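Local coordinates for vaginolysin (Gardnerella vaginalis, PDB 5IMY), which probably binds cholesterol in host membranes and acts as a pore-forming toxin of the cholesterol-dependent cytolysin family, at residues A[439-444]-A[460-465]; A[393-398]-A[443-448]; A[79-84]-A[348-353]. All blocks are in the same frame, centred on the assembly; numbering follows the deposited sequence.

Contact 1: A[439-444]-A[460-465]; sequences NLRIKL and DRSDLP
R441 lays its side chain over S462, and the contact can be traced outward from the backbone. Beyond CB, CG of R441 meets CB of S462 at 3.6 Å; after a bend at chi3 (-138°), NE lies 3.8 Å from the same S462 CB. The guanidinium then spreads flat over this carbon, which stands 3.4 Å above the plane over its centre, with CZ and NH1 of R441 both in van der Waals reach of it. An aromatic side chain from the chain of another protein also packs on R441. Beneath this, strands 440-443 and 460-462 run antiparallel, 176° apart, as the last two strands of a four-stranded sheet in the C-terminal beta sandwich. I442 and R461 form the hydrogen-bonded pair: I442 N to R461 O is 3.0 Å, and R461 N to I442 O is 3.1 Å at a nearly straight 178°. One step on, K443 and D460 slant across each other, K443 CD touching D460 OD2 at 3.4 Å while NZ stays too distant for a salt bridge. At the other end, where the chain turns at N439 and D463, a water accepts from D463 N at 2.9 Å and donates weakly to N439 O.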
loop_
_atom_site.group_PDB
_atom_site.type_symbol
_atom_site.label_atom_id
_atom_site.label_comp_id
_atom_site.label_asym_id
_atom_site.label_seq_id
_atom_site.Cartn_x
_atom_site.Cartn_y
_atom_site.Cartn_z
ATOM N N ASN A 439 13.356 7.058 10.375
ATOM C CA ASN A 439 13.849 8.350 10.844
ATOM C C ASN A 439 13.833 8.433 12.371
ATOM O O ASN A 439 13.250 9.343 12.966
ATOM C CB ASN A 439 13.033 9.483 10.220
ATOM C CG ASN A 439 12.927 9.355 8.715
ATOM O OD1 ASN A 439 13.938 9.280 8.015
ATOM N ND2 ASN A 439 11.700 9.308 8.207
ATOM N N LEU A 440 14.486 7.466 13.007
ATOM C CA LEU A 440 14.606 7.467 14.457
ATOM C C LEU A 440 15.441 8.657 14.921
ATOM O O LEU A 440 16.462 8.993 14.316
ATOM C CB LEU A 440 15.236 6.156 14.934
ATOM C CG LEU A 440 15.247 5.885 16.441
ATOM C CD1 LEU A 440 13.849 5.578 16.960
ATOM C CD2 LEU A 440 16.195 4.741 16.761
ATOM N N ARG A 441 14.996 9.296 16.002
ATOM C CA ARG A 441 15.646 10.479 16.553
ATOM C C ARG A 441 15.923 10.257 18.032
ATOM O O ARG A 441 15.131 9.610 18.722
ATOM C CB ARG A 441 14.770 11.720 16.366
ATOM C CG ARG A 441 15.424 12.834 15.575
ATOM C CD ARG A 441 14.413 13.902 15.191
ATOM N NE ARG A 441 14.609 14.353 13.815
ATOM C CZ ARG A 441 15.425 15.336 13.451
ATOM N NH1 ARG A 441 16.136 15.995 14.358
ATOM N NH2 ARG A 441 15.531 15.666 12.171
ATOM N N ILE A 442 17.049 10.779 18.517
ATOM C CA ILE A 442 17.437 10.611 19.918
ATOM C C ILE A 442 18.200 11.849 20.375
ATOM O O ILE A 442 19.158 12.276 19.723
ATOM C CB ILE A 442 18.291 9.344 20.136
ATOM C CG1 ILE A 442 17.540 8.091 19.670
ATOM C CG2 ILE A 442 18.663 9.208 21.612
ATOM C CD1 ILE A 442 18.362 6.819 19.706
ATOM N N LYS A 443 17.778 12.416 21.507
ATOM C CA LYS A 443 18.453 13.545 22.137
ATOM C C LYS A 443 18.418 13.343 23.647
ATOM O O LYS A 443 17.422 12.845 24.183
ATOM C CB LYS A 443 17.784 14.876 21.753
ATOM C CG LYS A 443 18.630 16.115 22.022
ATOM C CD LYS A 443 17.988 17.369 21.437
ATOM C CE LYS A 443 17.154 18.116 22.468
ATOM N NZ LYS A 443 16.252 19.128 21.843
ATOM N N LEU A 444 19.500 13.727 24.334
ATOM C CA LEU A 444 19.665 13.416 25.753
ATOM C C LEU A 444 19.568 14.645 26.651
ATOM O O LEU A 444 18.674 14.708 27.493
ATOM C CB LEU A 444 21.005 12.695 25.973
ATOM C CG LEU A 444 21.403 12.360 27.412
ATOM C CD1 LEU A 444 20.253 11.763 28.183
ATOM C CD2 LEU A 444 22.577 11.398 27.430
ATOM N N ASP A 460 23.131 14.358 20.249
ATOM C CA ASP A 460 21.956 14.692 19.446
ATOM C C ASP A 460 22.153 14.088 18.062
ATOM O O ASP A 460 23.025 14.532 17.309
ATOM C CB ASP A 460 21.751 16.204 19.358
ATOM C CG ASP A 460 20.426 16.579 18.718
ATOM O OD1 ASP A 460 19.749 15.682 18.174
ATOM O OD2 ASP A 460 20.065 17.774 18.755
ATOM N N ARG A 461 21.348 13.081 17.727
ATOM C CA ARG A 461 21.483 12.378 16.458
ATOM C C ARG A 461 20.109 12.099 15.869
ATOM O O ARG A 461 19.136 11.865 16.592
ATOM C CB ARG A 461 22.265 11.068 16.627
ATOM C CG ARG A 461 23.676 11.143 16.066
ATOM C CD ARG A 461 24.620 10.151 16.724
ATOM N NE ARG A 461 24.645 8.860 16.043
ATOM C CZ ARG A 461 25.291 8.628 14.904
ATOM N NH1 ARG A 461 25.959 9.604 14.301
ATOM N NH2 ARG A 461 25.263 7.419 14.360
ATOM N N SER A 462 20.047 12.120 14.538
ATOM C CA SER A 462 18.800 11.970 13.804
ATOM C C SER A 462 19.035 11.081 12.592
ATOM O O SER A 462 20.169 10.707 12.279
ATOM C CB SER A 462 18.250 13.330 13.358
ATOM O OG SER A 462 19.159 13.977 12.486
ATOM N N ASP A 463 17.937 10.744 11.910
ATOM C CA ASP A 463 17.981 9.973 10.672
ATOM C C ASP A 463 18.970 8.816 10.754
ATOM O O ASP A 463 19.697 8.551 9.792
ATOM C CB ASP A 463 18.342 10.886 9.495
ATOM C CG ASP A 463 17.154 11.673 8.980
ATOM O OD1 ASP A 463 16.073 11.072 8.803
ATOM O OD2 ASP A 463 17.300 12.893 8.752
ATOM N N LEU A 464 19.006 8.100 11.919
ATOM C CA LEU A 464 20.003 7.045 12.027
ATOM C C LEU A 464 19.355 5.674 11.858
ATOM O O LEU A 464 18.223 5.460 12.308
ATOM C CB LEU A 464 20.737 7.116 13.368
ATOM C CG LEU A 464 20.106 6.605 14.664
ATOM C CD1 LEU A 464 21.155 6.660 15.766
ATOM C CD2 LEU A 464 18.885 7.406 15.072
ATOM N N PRO A 465 20.060 4.740 11.218
ATOM C CA PRO A 465 19.423 3.487 10.798
ATOM C C PRO A 465 18.862 2.703 11.975
ATOM O O PRO A 465 19.218 2.920 13.134
ATOM C CB PRO A 465 20.564 2.722 10.116
ATOM C CG PRO A 465 21.805 3.279 10.724
ATOM C CD PRO A 465 21.512 4.727 10.972
HETATM O O HOH W 1 15.208 11.516 12.290
#

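Contact 2: A[393-398]-A[443-448]; sequences RYYIYW and KLVEKT
The methyl CD1 of L444 sits over one face of the Y394 ring, and this is the close-packed side of the contact. Its distance to the ring centroid is 3.9 Å, 25° off the normal, which identifies a CH-pi contact; the offset toward the rim brings CD1 of L444 to 3.6 Å from CE1 of Y394. L444 can lie alongside the tyrosine, pointing the same way, because its CG is anti to the backbone N (chi1 176°). The backbone clamp next to it is a single antiparallel hydrogen-bonded pair: Y395 N donates to K443 O at 2.8 Å, whereas the return bond from K443 N to Y395 O is weak, bent to 130° at the hydrogen.

The partly exposed side is held more loosely. V445 CG2 reaches the edge of the Y395 ring, 4.1 Å from CE2, and K443 NZ stands 5.3 Å from the centroid of that ring, at most a weak cation-pi attraction. The bond from R393 N to V445 O is weak, at 3.4 Å. R393 also turns one face of its guanidinium to Y395, two residues on in its own segment, whose OH stands above the centre of the plane; W455 is its cation-pi partner.

By sequence, E446 opens the undecapeptide of the cytolysin family, and strand pairing gives way here to a loop that in relatives lies at the membrane-facing tip. Strand 395-403 lies between strands 409-415 and 440-443, while Y394 packs across the sandwich against L384 and H386 of strand 363-389.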
loop_
_atom_site.group_PDB
_atom_site.type_symbol
_atom_site.label_atom_id
_atom_site.label_comp_id
_atom_site.label_asym_id
_atom_site.label_seq_id
_atom_site.Cartn_x
_atom_site.Cartn_y
_atom_site.Cartn_z
ATOM N N ARG A 393 17.304 13.876 30.600
ATOM C CA ARG A 393 16.020 13.622 29.967
ATOM C C ARG A 393 16.276 12.963 28.620
ATOM O O ARG A 393 17.414 12.863 28.163
ATOM C CB ARG A 393 15.212 14.915 29.797
ATOM C CG ARG A 393 14.731 15.506 31.110
ATOM C CD ARG A 393 13.733 16.627 30.890
ATOM N NE ARG A 393 14.375 17.870 30.475
ATOM C CZ ARG A 393 13.723 19.006 30.245
ATOM N NH1 ARG A 393 12.404 19.058 30.388
ATOM N NH2 ARG A 393 14.390 20.090 29.873
ATOM N N TYR A 394 15.216 12.483 27.987
ATOM C CA TYR A 394 15.326 11.899 26.660
ATOM C C TYR A 394 14.264 12.496 25.752
ATOM O O TYR A 394 13.156 12.817 26.187
ATOM C CB TYR A 394 15.191 10.365 26.698
ATOM C CG TYR A 394 16.395 9.650 27.280
ATOM C CD1 TYR A 394 17.543 9.448 26.521
ATOM C CD2 TYR A 394 16.381 9.168 28.583
ATOM C CE1 TYR A 394 18.642 8.790 27.046
ATOM C CE2 TYR A 394 17.477 8.511 29.116
ATOM C CZ TYR A 394 18.604 8.327 28.344
ATOM O OH TYR A 394 19.695 7.674 28.871
ATOM N N TYR A 395 14.623 12.665 24.483
ATOM C CA TYR A 395 13.694 13.122 23.450
ATOM C C TYR A 395 13.894 12.226 22.233
ATOM O O TYR A 395 14.871 12.377 21.493
ATOM C CB TYR A 395 13.915 14.592 23.113
ATOM C CG TYR A 395 13.615 15.521 24.267
ATOM C CD1 TYR A 395 12.318 15.944 24.521
ATOM C CD2 TYR A 395 14.626 15.965 25.106
ATOM C CE1 TYR A 395 12.037 16.791 25.576
ATOM C CE2 TYR A 395 14.356 16.812 26.162
ATOM C CZ TYR A 395 13.060 17.221 26.393
ATOM O OH TYR A 395 12.786 18.064 27.445
ATOM N N ILE A 396 12.970 11.289 22.036
ATOM C CA ILE A 396 13.083 10.271 21.000
ATOM C C ILE A 396 11.819 10.316 20.151
ATOM O O ILE A 396 10.706 10.208 20.682
ATOM C CB ILE A 396 13.292 8.870 21.601
ATOM C CG1 ILE A 396 14.636 8.821 22.338
ATOM C CG2 ILE A 396 13.229 7.789 20.519
ATOM C CD1 ILE A 396 14.867 7.556 23.138
ATOM N N TYR A 397 11.991 10.473 18.839
ATOM C CA TYR A 397 10.884 10.492 17.895
ATOM C C TYR A 397 11.204 9.573 16.724
ATOM O O TYR A 397 12.365 9.254 16.453
ATOM C CB TYR A 397 10.605 11.907 17.370
ATOM C CG TYR A 397 10.597 12.984 18.433
ATOM C CD1 TYR A 397 9.403 13.452 18.964
ATOM C CD2 TYR A 397 11.783 13.536 18.894
ATOM C CE1 TYR A 397 9.392 14.439 19.930
ATOM C CE2 TYR A 397 11.782 14.523 19.859
ATOM C CZ TYR A 397 10.586 14.969 20.373
ATOM O OH TYR A 397 10.587 15.951 21.335
ATOM N N TRP A 398 10.153 9.155 16.024
ATOM C CA TRP A 398 10.305 8.354 14.817
ATOM C C TRP A 398 9.023 8.466 14.005
ATOM O O TRP A 398 7.986 8.913 14.501
ATOM C CB TRP A 398 10.628 6.893 15.149
ATOM C CG TRP A 398 9.517 6.164 15.836
ATOM C CD1 TRP A 398 8.534 5.428 15.244
ATOM C CD2 TRP A 398 9.276 6.092 17.247
ATOM N NE1 TRP A 398 7.696 4.902 16.197
ATOM C CE2 TRP A 398 8.130 5.295 17.435
ATOM C CE3 TRP A 398 9.918 6.627 18.369
ATOM C CZ2 TRP A 398 7.610 5.020 18.697
ATOM C CZ3 TRP A 398 9.400 6.351 19.623
ATOM C CH2 TRP A 398 8.258 5.555 19.776
ATOM N N LYS A 443 17.778 12.416 21.507
ATOM C CA LYS A 443 18.453 13.545 22.137
ATOM C C LYS A 443 18.418 13.343 23.647
ATOM O O LYS A 443 17.422 12.845 24.183
ATOM C CB LYS A 443 17.784 14.876 21.753
ATOM C CG LYS A 443 18.630 16.115 22.022
ATOM C CD LYS A 443 17.988 17.369 21.437
ATOM C CE LYS A 443 17.154 18.116 22.468
ATOM N NZ LYS A 443 16.252 19.128 21.843
ATOM N N LEU A 444 19.500 13.727 24.334
ATOM C CA LEU A 444 19.665 13.416 25.753
ATOM C C LEU A 444 19.568 14.645 26.651
ATOM O O LEU A 444 18.674 14.708 27.493
ATOM C CB LEU A 444 21.005 12.695 25.973
ATOM C CG LEU A 444 21.403 12.360 27.412
ATOM C CD1 LEU A 444 20.253 11.763 28.183
ATOM C CD2 LEU A 444 22.577 11.398 27.430
ATOM N N VAL A 445 20.478 15.610 26.513
ATOM C CA VAL A 445 20.527 16.827 27.330
ATOM C C VAL A 445 20.588 16.512 28.825
ATOM O O VAL A 445 20.001 15.532 29.297
ATOM C CB VAL A 445 19.348 17.780 27.011
ATOM C CG1 VAL A 445 19.098 17.854 25.506
ATOM C CG2 VAL A 445 18.048 17.432 27.766
ATOM N N GLU A 446 21.298 17.354 29.582
ATOM C CA GLU A 446 21.507 17.155 31.011
ATOM C C GLU A 446 21.319 18.473 31.749
ATOM O O GLU A 446 21.606 19.546 31.212
ATOM C CB GLU A 446 22.909 16.606 31.307
ATOM C CG GLU A 446 24.046 17.535 30.876
ATOM C CD GLU A 446 25.145 17.650 31.915
ATOM O OE1 GLU A 446 24.853 17.498 33.122
ATOM O OE2 GLU A 446 26.305 17.896 31.524
ATOM N N LYS A 447 20.844 18.385 32.991
ATOM C CA LYS A 447 20.633 19.578 33.805
ATOM C C LYS A 447 21.975 20.117 34.285
ATOM O O LYS A 447 22.691 19.443 35.033
ATOM C CB LYS A 447 19.727 19.265 34.994
ATOM C CG LYS A 447 19.380 20.492 35.846
ATOM C CD LYS A 447 18.831 20.115 37.220
ATOM C CE LYS A 447 19.890 19.469 38.110
ATOM N NZ LYS A 447 20.442 20.404 39.130
ATOM N N THR A 448 22.306 21.339 33.863
ATOM C CA THR A 448 23.581 21.961 34.184
ATOM C C THR A 448 23.455 23.170 35.100
ATOM O O THR A 448 24.430 23.514 35.775
ATOM C CB THR A 448 24.300 22.377 32.886
ATOM O OG1 THR A 448 24.786 21.208 32.218
ATOM C CG2 THR A 448 25.471 23.328 33.151
#

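Contact 3: A[79-84]-A[348-353]; sequences LSVTSA and IAYTTS
L79 and Y350 slant across one another, the aliphatic chain passing over the phenol. CB of L79 is 3.8 Å from the centroid of the Y350 ring and 24° off its normal, a CH-pi contact displaced toward the rim, and CD2 of L79 continues to 3.4 Å from Y350 OH. The ring is brought under L79 by a chi1 of 68°, which sets its CG between the backbone N and the carbonyl carbon. Its edge is engaged separately: S80 O lies in the ring plane, 3.3 Å from Y350 CE2, and V81 CG2 approaches CD2 of Y350 at 3.7 Å. N104 bonds to both Y350 OH and S80 O, tying the ring's polar end to the backbone at its edge. The frame is an antiparallel pairing in which the short strand 79-80 flanks strand 347-354 of the large antiparallel sheet; on the far side of that strand, I348 and A349 both face A260 in a classic beta bulge. L79 and Y350 exchange two backbone bonds, with Y350 N to L79 O at 2.8 Å in the carbonyl plane. V81 N extends the pairing to I348 O at 2.9 Å, arriving from above that carbonyl's plane rather than on a lone pair.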
loop_
_atom_site.group_PDB
_atom_site.type_symbol
_atom_site.label_atom_id
_atom_site.label_comp_id
_atom_site.label_asym_id
_atom_site.label_seq_id
_atom_site.Cartn_x
_atom_site.Cartn_y
_atom_site.Cartn_z
ATOM N N LEU A 79 10.152 -20.559 -30.593
ATOM C CA LEU A 79 9.634 -21.755 -29.943
ATOM C C LEU A 79 10.768 -22.701 -29.574
ATOM O O LEU A 79 11.760 -22.825 -30.295
ATOM C CB LEU A 79 8.637 -22.479 -30.848
ATOM C CG LEU A 79 7.306 -21.766 -31.091
ATOM C CD1 LEU A 79 7.442 -20.696 -32.165
ATOM C CD2 LEU A 79 6.225 -22.773 -31.466
ATOM N N SER A 80 10.601 -23.381 -28.444
ATOM C CA SER A 80 11.628 -24.277 -27.936
ATOM C C SER A 80 11.623 -25.600 -28.691
ATOM O O SER A 80 10.575 -26.102 -29.106
ATOM C CB SER A 80 11.422 -24.545 -26.445
ATOM O OG SER A 80 11.635 -23.374 -25.679
ATOM N N VAL A 81 12.817 -26.159 -28.870
ATOM C CA VAL A 81 12.994 -27.495 -29.426
ATOM C C VAL A 81 13.150 -28.469 -28.268
ATOM O O VAL A 81 13.903 -28.206 -27.322
ATOM C CB VAL A 81 14.210 -27.550 -30.368
ATOM C CG1 VAL A 81 14.472 -28.977 -30.836
ATOM C CG2 VAL A 81 13.993 -26.633 -31.562
ATOM N N THR A 82 12.441 -29.592 -28.340
ATOM C CA THR A 82 12.434 -30.586 -27.278
ATOM C C THR A 82 12.678 -31.965 -27.874
ATOM O O THR A 82 12.680 -32.153 -29.093
ATOM C CB THR A 82 11.101 -30.586 -26.517
ATOM O OG1 THR A 82 10.046 -30.991 -27.398
ATOM C CG2 THR A 82 10.795 -29.204 -25.968
ATOM N N SER A 83 12.882 -32.940 -26.986
ATOM C CA SER A 83 12.982 -34.327 -27.424
ATOM C C SER A 83 11.698 -34.786 -28.103
ATOM O O SER A 83 11.740 -35.617 -29.017
ATOM C CB SER A 83 13.298 -35.228 -26.231
ATOM O OG SER A 83 13.334 -36.591 -26.614
ATOM N N ALA A 84 10.553 -34.250 -27.679
ATOM C CA ALA A 84 9.268 -34.711 -28.185
ATOM C C ALA A 84 8.982 -34.210 -29.595
ATOM O O ALA A 84 8.336 -34.920 -30.376
ATOM C CB ALA A 84 8.145 -34.270 -27.245
ATOM N N ILE A 348 17.854 -25.775 -30.411
ATOM C CA ILE A 348 17.303 -25.331 -29.135
ATOM C C ILE A 348 16.018 -24.547 -29.362
ATOM O O ILE A 348 15.143 -24.509 -28.489
ATOM C CB ILE A 348 18.325 -24.487 -28.350
ATOM C CG1 ILE A 348 18.873 -23.355 -29.225
ATOM C CG2 ILE A 348 19.453 -25.371 -27.834
ATOM C CD1 ILE A 348 19.765 -22.376 -28.481
ATOM N N ALA A 349 15.890 -23.919 -30.529
ATOM C CA ALA A 349 14.718 -23.107 -30.817
ATOM C C ALA A 349 14.455 -23.113 -32.316
ATOM O O ALA A 349 15.352 -23.363 -33.125
ATOM C CB ALA A 349 14.896 -21.669 -30.318
ATOM N N TYR A 350 13.205 -22.834 -32.678
ATOM C CA TYR A 350 12.822 -22.729 -34.076
ATOM C C TYR A 350 11.779 -21.636 -34.235
ATOM O O TYR A 350 11.022 -21.333 -33.309
ATOM C CB TYR A 350 12.283 -24.061 -34.627
ATOM C CG TYR A 350 10.958 -24.511 -34.052
ATOM C CD1 TYR A 350 9.780 -24.365 -34.774
ATOM C CD2 TYR A 350 10.886 -25.104 -32.797
ATOM C CE1 TYR A 350 8.567 -24.785 -34.257
ATOM C CE2 TYR A 350 9.677 -25.525 -32.273
ATOM C CZ TYR A 350 8.522 -25.364 -33.007
ATOM O OH TYR A 350 7.319 -25.783 -32.491
ATOM N N THR A 351 11.760 -21.039 -35.423
ATOM C CA THR A 351 10.820 -19.987 -35.777
ATOM C C THR A 351 10.017 -20.427 -36.993
ATOM O O THR A 351 10.558 -21.058 -37.907
ATOM C CB THR A 351 11.552 -18.675 -36.086
ATOM O OG1 THR A 351 12.356 -18.296 -34.963
ATOM C CG2 THR A 351 10.563 -17.558 -36.399
ATOM N N THR A 352 8.728 -20.101 -36.997
ATOM C CA THR A 352 7.857 -20.390 -38.124
ATOM C C THR A 352 7.414 -19.092 -38.784
ATOM O O THR A 352 7.239 -18.066 -38.123
ATOM C CB THR A 352 6.619 -21.188 -37.696
ATOM O OG1 THR A 352 5.775 -20.369 -36.874
ATOM C CG2 THR A 352 7.018 -22.442 -36.930
ATOM N N SER A 353 7.239 -19.153 -40.101
ATOM C CA SER A 353 6.744 -18.034 -40.885
ATOM C C SER A 353 5.585 -18.511 -41.748
ATOM O O SER A 353 5.550 -19.667 -42.180
ATOM C CB SER A 353 7.847 -17.436 -41.768
ATOM O OG SER A 353 8.924 -16.958 -40.983
#

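Contacts 1 and 2 are successive seams of one sheet, their centres about 10 Å apart. Strand 440-443 pairs with 460-464 in contact 1 and with 395-403 along the seam of contact 2; K443 and L444 belong to both. The two contacts also touch directly, R441 N lying 2.7 Å from Y397 O in a probable hydrogen bond. Contact 2 is the one that leads into the undecapeptide, and E446 has a weak bond to T478, which by sequence matches the threonine of the family's cholesterol-recognition pair. Contact 3 is far away on the opposite side of the chain's centre, its own centre about 60 Å from that of contact 1 and 70 Å from that of contact 2.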